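Local coordinates for protein possible TctC subunit of the Tripartite Tricarboxylate Transport(TTT) Family (Rhodopseudomonas palustris, PDB 6HKE) that binds malate as the substrate-binding protein of a tripartite tricarboxylate transporter, probably delivering C4-dicarboxylates from the periplasm to its membrane partners, at residues V194-V197 with P198-E202; G246-E249 with P250-A253; T270-D274 with L275-V279; A286-V289 with L290-L293. The protein carries 2 engineered substitutions. One frame throughout, in Å; residues are numbered along the deposited sequence.

Contact 1. Residues V194-V197 with P198-E202; sequences VNAV and PALRE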
# COMPACT_ATOMS: atom_id res chain seq x y z
N VAL A 194 3.32 8.21 -0.65
CA VAL A 194 4.52 8.32 0.24
C VAL A 194 5.77 7.83 -0.50
O VAL A 194 6.81 8.38 -0.28
CB VAL A 194 4.38 7.60 1.60
CG1 VAL A 194 3.30 8.23 2.45
CG2 VAL A 194 4.16 6.12 1.44
N ASN A 195 5.66 6.83 -1.36
CA ASN A 195 6.83 6.41 -2.17
C ASN A 195 7.12 7.44 -3.26
O ASN A 195 8.30 7.72 -3.50
CB ASN A 195 6.63 5.06 -2.83
CG ASN A 195 7.95 4.41 -3.18
OD1 ASN A 195 8.90 4.50 -2.40
ND2 ASN A 195 8.01 3.77 -4.33
N ALA A 196 6.08 7.97 -3.91
CA ALA A 196 6.21 8.77 -5.15
C ALA A 196 6.75 10.18 -4.84
O ALA A 196 7.45 10.75 -5.69
CB ALA A 196 4.88 8.84 -5.85
N VAL A 197 6.43 10.73 -3.66
CA VAL A 197 6.58 12.19 -3.42
C VAL A 197 8.05 12.56 -3.54
O VAL A 197 8.36 13.47 -4.29
CB VAL A 197 5.94 12.67 -2.10
CG1 VAL A 197 6.68 13.87 -1.51
CG2 VAL A 197 4.48 13.02 -2.31
N PRO A 198 8.99 11.90 -2.82
CA PRO A 198 10.40 12.30 -2.86
C PRO A 198 11.00 12.28 -4.28
O PRO A 198 11.79 13.15 -4.58
CB PRO A 198 11.11 11.29 -1.94
CG PRO A 198 9.99 10.72 -1.07
CD PRO A 198 8.76 10.74 -1.95
N ALA A 199 10.61 11.33 -5.13
CA ALA A 199 11.07 11.24 -6.53
C ALA A 199 10.53 12.42 -7.35
O ALA A 199 11.32 13.00 -8.15
CB ALA A 199 10.65 9.92 -7.13
N LEU A 200 9.24 12.78 -7.17
CA LEU A 200 8.58 13.93 -7.84
C LEU A 200 9.27 15.23 -7.42
O LEU A 200 9.58 16.05 -8.29
CB LEU A 200 7.09 13.97 -7.48
CG LEU A 200 6.24 12.82 -8.01
CD1 LEU A 200 4.84 12.84 -7.42
CD2 LEU A 200 6.16 12.85 -9.54
N ARG A 201 9.51 15.39 -6.12
CA ARG A 201 10.15 16.59 -5.52
C ARG A 201 11.59 16.76 -6.03
O ARG A 201 12.07 17.89 -6.02
CB ARG A 201 10.08 16.53 -3.99
CG ARG A 201 8.77 17.05 -3.41
CD ARG A 201 8.69 16.76 -1.92
NE ARG A 201 7.47 17.23 -1.27
CZ ARG A 201 7.14 16.95 -0.00
NH1 ARG A 201 7.93 16.19 0.75
NH2 ARG A 201 6.01 17.43 0.52
N GLU A 202 12.25 15.68 -6.46
CA GLU A 202 13.61 15.73 -7.06
C GLU A 202 13.49 15.78 -8.59
O GLU A 202 14.53 15.87 -9.24
CB GLU A 202 14.45 14.55 -6.59
CG GLU A 202 14.78 14.61 -5.12
CD GLU A 202 15.62 13.44 -4.62
OE1 GLU A 202 15.30 12.28 -4.98
OE2 GLU A 202 16.59 13.69 -3.87

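Contact 2. Residues G246-E249 with P250-A253; sequences GTPE and PIVA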
# COMPACT_ATOMS: atom_id res chain seq x y z
N GLY A 246 -6.92 -15.28 16.59
CA GLY A 246 -6.93 -15.81 17.98
C GLY A 246 -5.99 -15.07 18.92
O GLY A 246 -5.88 -15.51 20.06
N THR A 247 -5.33 -13.99 18.47
CA THR A 247 -4.51 -13.13 19.36
C THR A 247 -5.48 -12.52 20.37
O THR A 247 -6.48 -11.93 19.97
CB THR A 247 -3.68 -12.08 18.61
OG1 THR A 247 -2.79 -12.71 17.69
CG2 THR A 247 -2.84 -11.23 19.54
N PRO A 248 -5.26 -12.75 21.69
CA PRO A 248 -6.18 -12.29 22.71
C PRO A 248 -6.51 -10.80 22.58
O PRO A 248 -5.60 -10.01 22.27
CB PRO A 248 -5.41 -12.60 24.01
CG PRO A 248 -4.60 -13.83 23.65
CD PRO A 248 -4.13 -13.52 22.25
N GLU A 249 -7.78 -10.46 22.81
CA GLU A 249 -8.32 -9.07 22.68
C GLU A 249 -7.55 -8.10 23.58
O GLU A 249 -7.27 -6.99 23.15
CB GLU A 249 -9.83 -9.06 22.89
CG GLU A 249 -10.60 -9.83 21.81
CD GLU A 249 -10.13 -9.77 20.35
OE1 GLU A 249 -10.50 -8.81 19.64
OE2 GLU A 249 -9.40 -10.71 19.90
N PRO A 250 -7.15 -8.44 24.82
CA PRO A 250 -6.34 -7.52 25.62
C PRO A 250 -4.98 -7.19 24.99
O PRO A 250 -4.54 -6.06 25.07
CB PRO A 250 -6.16 -8.27 26.96
CG PRO A 250 -7.25 -9.33 26.98
CD PRO A 250 -7.48 -9.69 25.53
N ILE A 251 -4.32 -8.17 24.38
CA ILE A 251 -3.03 -7.96 23.67
C ILE A 251 -3.31 -7.08 22.46
O ILE A 251 -2.53 -6.15 22.20
CB ILE A 251 -2.38 -9.31 23.29
CG1 ILE A 251 -1.91 -10.06 24.54
CG2 ILE A 251 -1.25 -9.11 22.30
CD1 ILE A 251 -1.15 -11.34 24.25
N VAL A 252 -4.43 -7.32 21.78
CA VAL A 252 -4.88 -6.48 20.64
C VAL A 252 -5.16 -5.05 21.14
O VAL A 252 -4.74 -4.11 20.43
CB VAL A 252 -6.08 -7.09 19.91
CG1 VAL A 252 -6.58 -6.17 18.81
CG2 VAL A 252 -5.74 -8.46 19.34
N ALA A 253 -5.82 -4.88 22.29
CA ALA A 253 -6.18 -3.53 22.84
C ALA A 253 -4.91 -2.71 23.08
O ALA A 253 -4.86 -1.53 22.70
CB ALA A 253 -7.02 -3.68 24.09

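Contact 3. Residues T270-D274 with L275-V279; sequences TRLTD and LGALV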
# COMPACT_ATOMS: atom_id res chain seq x y z
N THR A 270 3.79 14.65 11.14
CA THR A 270 4.44 15.54 10.16
C THR A 270 5.13 14.67 9.10
O THR A 270 5.06 15.07 7.92
CB THR A 270 5.32 16.60 10.83
OG1 THR A 270 6.44 15.94 11.40
CG2 THR A 270 4.58 17.38 11.90
N ARG A 271 5.72 13.52 9.45
CA ARG A 271 6.37 12.66 8.42
C ARG A 271 5.29 12.05 7.52
O ARG A 271 5.37 12.21 6.28
CB ARG A 271 7.28 11.60 9.05
CG ARG A 271 8.75 12.01 9.15
CD ARG A 271 9.43 11.34 10.35
NE ARG A 271 10.82 10.90 10.23
CZ ARG A 271 11.26 9.75 9.68
NH1 ARG A 271 12.55 9.48 9.67
NH2 ARG A 271 10.43 8.90 9.10
N LEU A 272 4.26 11.45 8.10
CA LEU A 272 3.14 10.88 7.30
C LEU A 272 2.57 11.97 6.37
O LEU A 272 2.52 11.72 5.15
CB LEU A 272 2.06 10.33 8.24
CG LEU A 272 2.35 8.96 8.85
CD1 LEU A 272 1.27 8.61 9.86
CD2 LEU A 272 2.43 7.89 7.78
N THR A 273 2.16 13.12 6.92
CA THR A 273 1.38 14.15 6.18
C THR A 273 2.27 14.86 5.15
O THR A 273 1.74 15.22 4.07
CB THR A 273 0.63 15.09 7.13
OG1 THR A 273 1.55 15.81 7.95
CG2 THR A 273 -0.36 14.37 8.02
N ASP A 274 3.57 15.04 5.43
CA ASP A 274 4.54 15.63 4.46
C ASP A 274 4.68 14.76 3.20
O ASP A 274 5.10 15.27 2.15
CB ASP A 274 5.95 15.79 5.04
CG ASP A 274 6.12 16.96 6.00
OD1 ASP A 274 5.31 17.93 5.93
OD2 ASP A 274 7.06 16.89 6.83
N LEU A 275 4.40 13.47 3.30
CA LEU A 275 4.55 12.51 2.18
C LEU A 275 3.17 12.18 1.61
O LEU A 275 3.09 11.26 0.80
CB LEU A 275 5.30 11.29 2.71
CG LEU A 275 6.75 11.52 3.16
CD1 LEU A 275 7.34 10.27 3.78
CD2 LEU A 275 7.62 11.97 2.00
N GLY A 276 2.11 12.90 2.03
CA GLY A 276 0.77 12.87 1.40
C GLY A 276 -0.15 11.80 1.96
O GLY A 276 -1.24 11.61 1.38
N ALA A 277 0.25 11.11 3.03
CA ALA A 277 -0.52 10.09 3.77
C ALA A 277 -1.38 10.76 4.84
O ALA A 277 -0.96 11.81 5.37
CB ALA A 277 0.44 9.11 4.39
N LEU A 278 -2.54 10.18 5.17
CA LEU A 278 -3.42 10.69 6.26
C LEU A 278 -3.05 10.03 7.58
O LEU A 278 -2.72 8.84 7.58
CB LEU A 278 -4.89 10.41 5.94
CG LEU A 278 -5.41 11.00 4.63
CD1 LEU A 278 -6.88 10.64 4.42
CD2 LEU A 278 -5.22 12.51 4.59
N VAL A 279 -3.16 10.77 8.68
CA VAL A 279 -3.15 10.22 10.06
C VAL A 279 -4.56 9.72 10.34
O VAL A 279 -5.51 10.50 10.30
CB VAL A 279 -2.71 11.28 11.08
CG1 VAL A 279 -2.69 10.71 12.50
CG2 VAL A 279 -1.35 11.86 10.70

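Contact 4. Residues A286-V289 with L290-L293; sequences APVV and LAQL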
# COMPACT_ATOMS: atom_id res chain seq x y z
N ALA A 286 -10.29 2.24 16.18
CA ALA A 286 -10.77 0.93 16.69
C ALA A 286 -10.31 -0.21 15.77
O ALA A 286 -10.22 -0.07 14.55
CB ALA A 286 -12.27 0.97 16.85
N PRO A 287 -9.94 -1.38 16.32
CA PRO A 287 -9.65 -2.57 15.49
C PRO A 287 -10.67 -2.89 14.38
O PRO A 287 -10.28 -3.40 13.33
CB PRO A 287 -9.67 -3.69 16.54
CG PRO A 287 -9.13 -3.00 17.80
CD PRO A 287 -9.76 -1.63 17.76
N VAL A 288 -11.96 -2.63 14.63
CA VAL A 288 -13.07 -3.02 13.72
C VAL A 288 -13.09 -2.11 12.48
O VAL A 288 -13.45 -2.59 11.39
CB VAL A 288 -14.43 -3.05 14.45
CG1 VAL A 288 -14.95 -1.65 14.75
CG2 VAL A 288 -15.47 -3.87 13.70
N VAL A 289 -12.65 -0.85 12.61
CA VAL A 289 -12.57 0.06 11.44
C VAL A 289 -11.76 -0.65 10.35
O VAL A 289 -12.18 -0.61 9.17
CB VAL A 289 -11.94 1.42 11.80
CG1 VAL A 289 -11.55 2.19 10.55
CG2 VAL A 289 -12.88 2.23 12.70
N LEU A 290 -10.66 -1.29 10.74
CA LEU A 290 -9.75 -1.99 9.81
C LEU A 290 -10.40 -3.28 9.29
O LEU A 290 -10.22 -3.60 8.09
CB LEU A 290 -8.42 -2.27 10.51
CG LEU A 290 -7.46 -3.15 9.72
CD1 LEU A 290 -7.15 -2.53 8.38
CD2 LEU A 290 -6.19 -3.40 10.52
N ALA A 291 -11.11 -4.00 10.15
CA ALA A 291 -11.90 -5.21 9.76
C ALA A 291 -12.94 -4.82 8.70
O ALA A 291 -13.14 -5.61 7.73
CB ALA A 291 -12.54 -5.83 10.97
N GLN A 292 -13.56 -3.64 8.87
CA GLN A 292 -14.61 -3.11 7.95
C GLN A 292 -13.98 -2.71 6.61
O GLN A 292 -14.60 -2.97 5.58
CB GLN A 292 -15.37 -1.95 8.59
CG GLN A 292 -16.55 -1.47 7.76
CD GLN A 292 -17.58 -2.55 7.54
OE1 GLN A 292 -17.84 -3.39 8.40
NE2 GLN A 292 -18.22 -2.51 6.38
N LEU A 293 -12.76 -2.14 6.63
CA LEU A 293 -11.98 -1.78 5.42
C LEU A 293 -11.60 -3.06 4.67
O LEU A 293 -11.70 -3.05 3.45
CB LEU A 293 -10.71 -1.00 5.78
CG LEU A 293 -10.86 0.50 5.97
CD1 LEU A 293 -9.53 1.12 6.38
CD2 LEU A 293 -11.39 1.19 4.72

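Contact 1. Residues V194-V197 with P198-E202
Leu-200 and Arg-201 close the last turn of helix 193-201 on Ala-196 and Val-197 with two nearly straight backbone bonds, Leu-200 N to Ala-196 O at 3.1 Å and Arg-201 N to Val-197 O at 2.9 Å. Between them sits Pro-198, which has no N-H to give and kinks the helix; its ring turns CD toward Val-194 O at 3.5 Å instead. The same CD is pressed tightly on Val-197, 3.4 Å from CB. With an alanine in place of Pro-198, CG and CD are gone, and Val-197 CB and the Leu-275 side chain that rests on the ring would probably lose a packing partner. Arg-201 reaches back along the helix: CG lies beside its own backbone N (chi1 -85°), and from there the chain runs extended past Val-197. That lays CG1 of Val-197 over one face of the guanidinium, toward its rim and 3.5 Å from CZ. On the inner side, CG of Leu-200 packs over Ala-196 O, and both side chains touch Leu-114 of strand 102-118. A methyl against its flat face leaves the arginine's N-H groups directed elsewhere, and NH2 makes a weak hydrogen bond to Asp-274 O, linking two helix ends.

Contact 2. Residues G246-E249 with P250-A253
Thr-247 meets Ile-251 and Val-252 through its methyl because chi1 of -60° sends CG2 to the side of CB opposite the backbone N, while OG1 stays beside that N and hydrogen-bonds Pro-244 O just upstream. Ile-251 also carries its CG2 opposite its own N, and the two methyls come within 3.8 Å, the side chains crossing at about a right angle. In Val-252, chi1 of 176° places CG2 beside the backbone N. There it fits under the turn, 4.0 Å from CG2 of Thr-247 and 3.3 Å from Pro-248 O. That carbonyl accepts the first firm bond of the helix, from Val-252 N at 3.0 Å, with the donor in the carbonyl plane; Glu-249 O then takes Ala-253 N at 2.7 Å. Two proline rings pack on the outer side. CD of Pro-250 approaches CB of Pro-248 at 3.9 Å, and the ring of Pro-248 runs side by side with the tip of Ile-251, CD to CD1 4.2 Å. Around this turn Thr-247 touches Pro-71, Ile-251 touches Phe-13, and Val-252 rests on Thr-103 of strand 102-118. Pro-248 is the N-cap of helix 249-263, and the methyl contact between the residue before it and Val-252 spans the positions of a hydrophobic staple, a common way for a helix to begin after a loop.

Contact 3. Residues T270-D274 with L275-V279
Leu-272 O is gripped by two backbone donors, Ala-277 N and Leu-275 N, each 3.2 Å away. They arrive on opposite faces of the carbonyl plane, so the oxygen is held from both sides. One residue on, Gly-276 N bonds Thr-273 O at 3.1 Å, coming from well above the carbonyl plane. Gly-276 turns the chain here with a positive phi of 89°, and Ala-277 folds back beneath the last turn: its CB sits 3.4 Å from Leu-272 O and touches CD2 of Leu-272 at 4.1 Å. Thr-273 has OG1 between its backbone N and carbonyl carbon (chi1 62°), where it hydrogen-bonds Arg-269 O. This leaves CG2 turned to the returning loop, 3.8 Å from CG2 of Val-279, while the Thr-273 CA hydrogen points at Ala-277 O. Leu-275 lays its CG over Arg-271 O at 3.5 Å and sends CD2 onto Val-197 and Pro-198 of helix 193-201, while its CB touches Val-194. A serine in its place lacks CD2, and Val-197 and Pro-198 would probably be left facing a gap between the two helices. Accompanied by the apolar contact of Leu-272 with Ala-277, the nested bonds from Ala-277 N to Leu-272 O and from Gly-276 N to Thr-273 O and the glycine at C-prime make a Schellman motif ending helix 266-274.

Contact 4. Residues A286-V289 with L290-L293
The carbonyls of Val-288 and Val-289 accept the N-H groups of Gln-292 and Leu-293 in the opening turns of helix 287-305, the C-terminal helix of this periplasmic binding protein, with a proline near its start. Taking the backbone first, the bonds firm up along the chain. The hydrogen bonds to Pro-287 O are weak, from Leu-290 N at 3.4 Å and Ala-291 N at 3.3 Å. Then Gln-292 N bonds Val-288 O at 2.7 Å, and Leu-293 N bonds Val-289 O at 3.0 Å with the donor tilted 23° from the carbonyl plane.

Apolar contact between the two turns is slight. CG2 of Val-288 comes to 4.5 Å from CB of Ala-291, a loose touch one turn apart, and the larger hydrophobic side chains look to the body of the protein instead. Leu-290 has CG swung opposite its backbone N (chi1 173°), which carries the branches away from the preceding turn and onto Trp-238 and Phe-242 of strand 236-244 and Pro-104 of strand 102-118. Leu-293 follows on the same side, against Trp-238 and Leu-107, and Ala-291 adds a contact with Pro-104. This is how the helix seats on the sheet.

The one polar side chain, Gln-292, bends at chi2 (60°), and its NE2 makes a weak hydrogen bond to Glu-296 OE2 further along. Contacts from side chain to backbone complete the turns: CB of Ala-291 lies 3.4 Å from Val-288 O, and CG of Leu-293 sits 3.6 Å from Val-289 O.

Along the chain the four contacts come in series; none nests in or crosses another, and each joins adjoining residues rather than closing a long loop. Contact 1 ends helix 193-201, contact 2 begins helix 249-263 after strand 236-244, contact 3 ends helix 266-274, and contact 4 begins helix 287-305. In space they form two pairs. Contacts 1 and 3 touch, CG1 of Val-194 lying 3.6 Å from CB of Ala-277, and join two helix ends; the side chain of Asn-195 is about 6 Å from the bound malate. Contacts 2 and 4, with centres about 14 Å apart, meet where Val-252 packs on Pro-287. Strand 102-118 runs past all four.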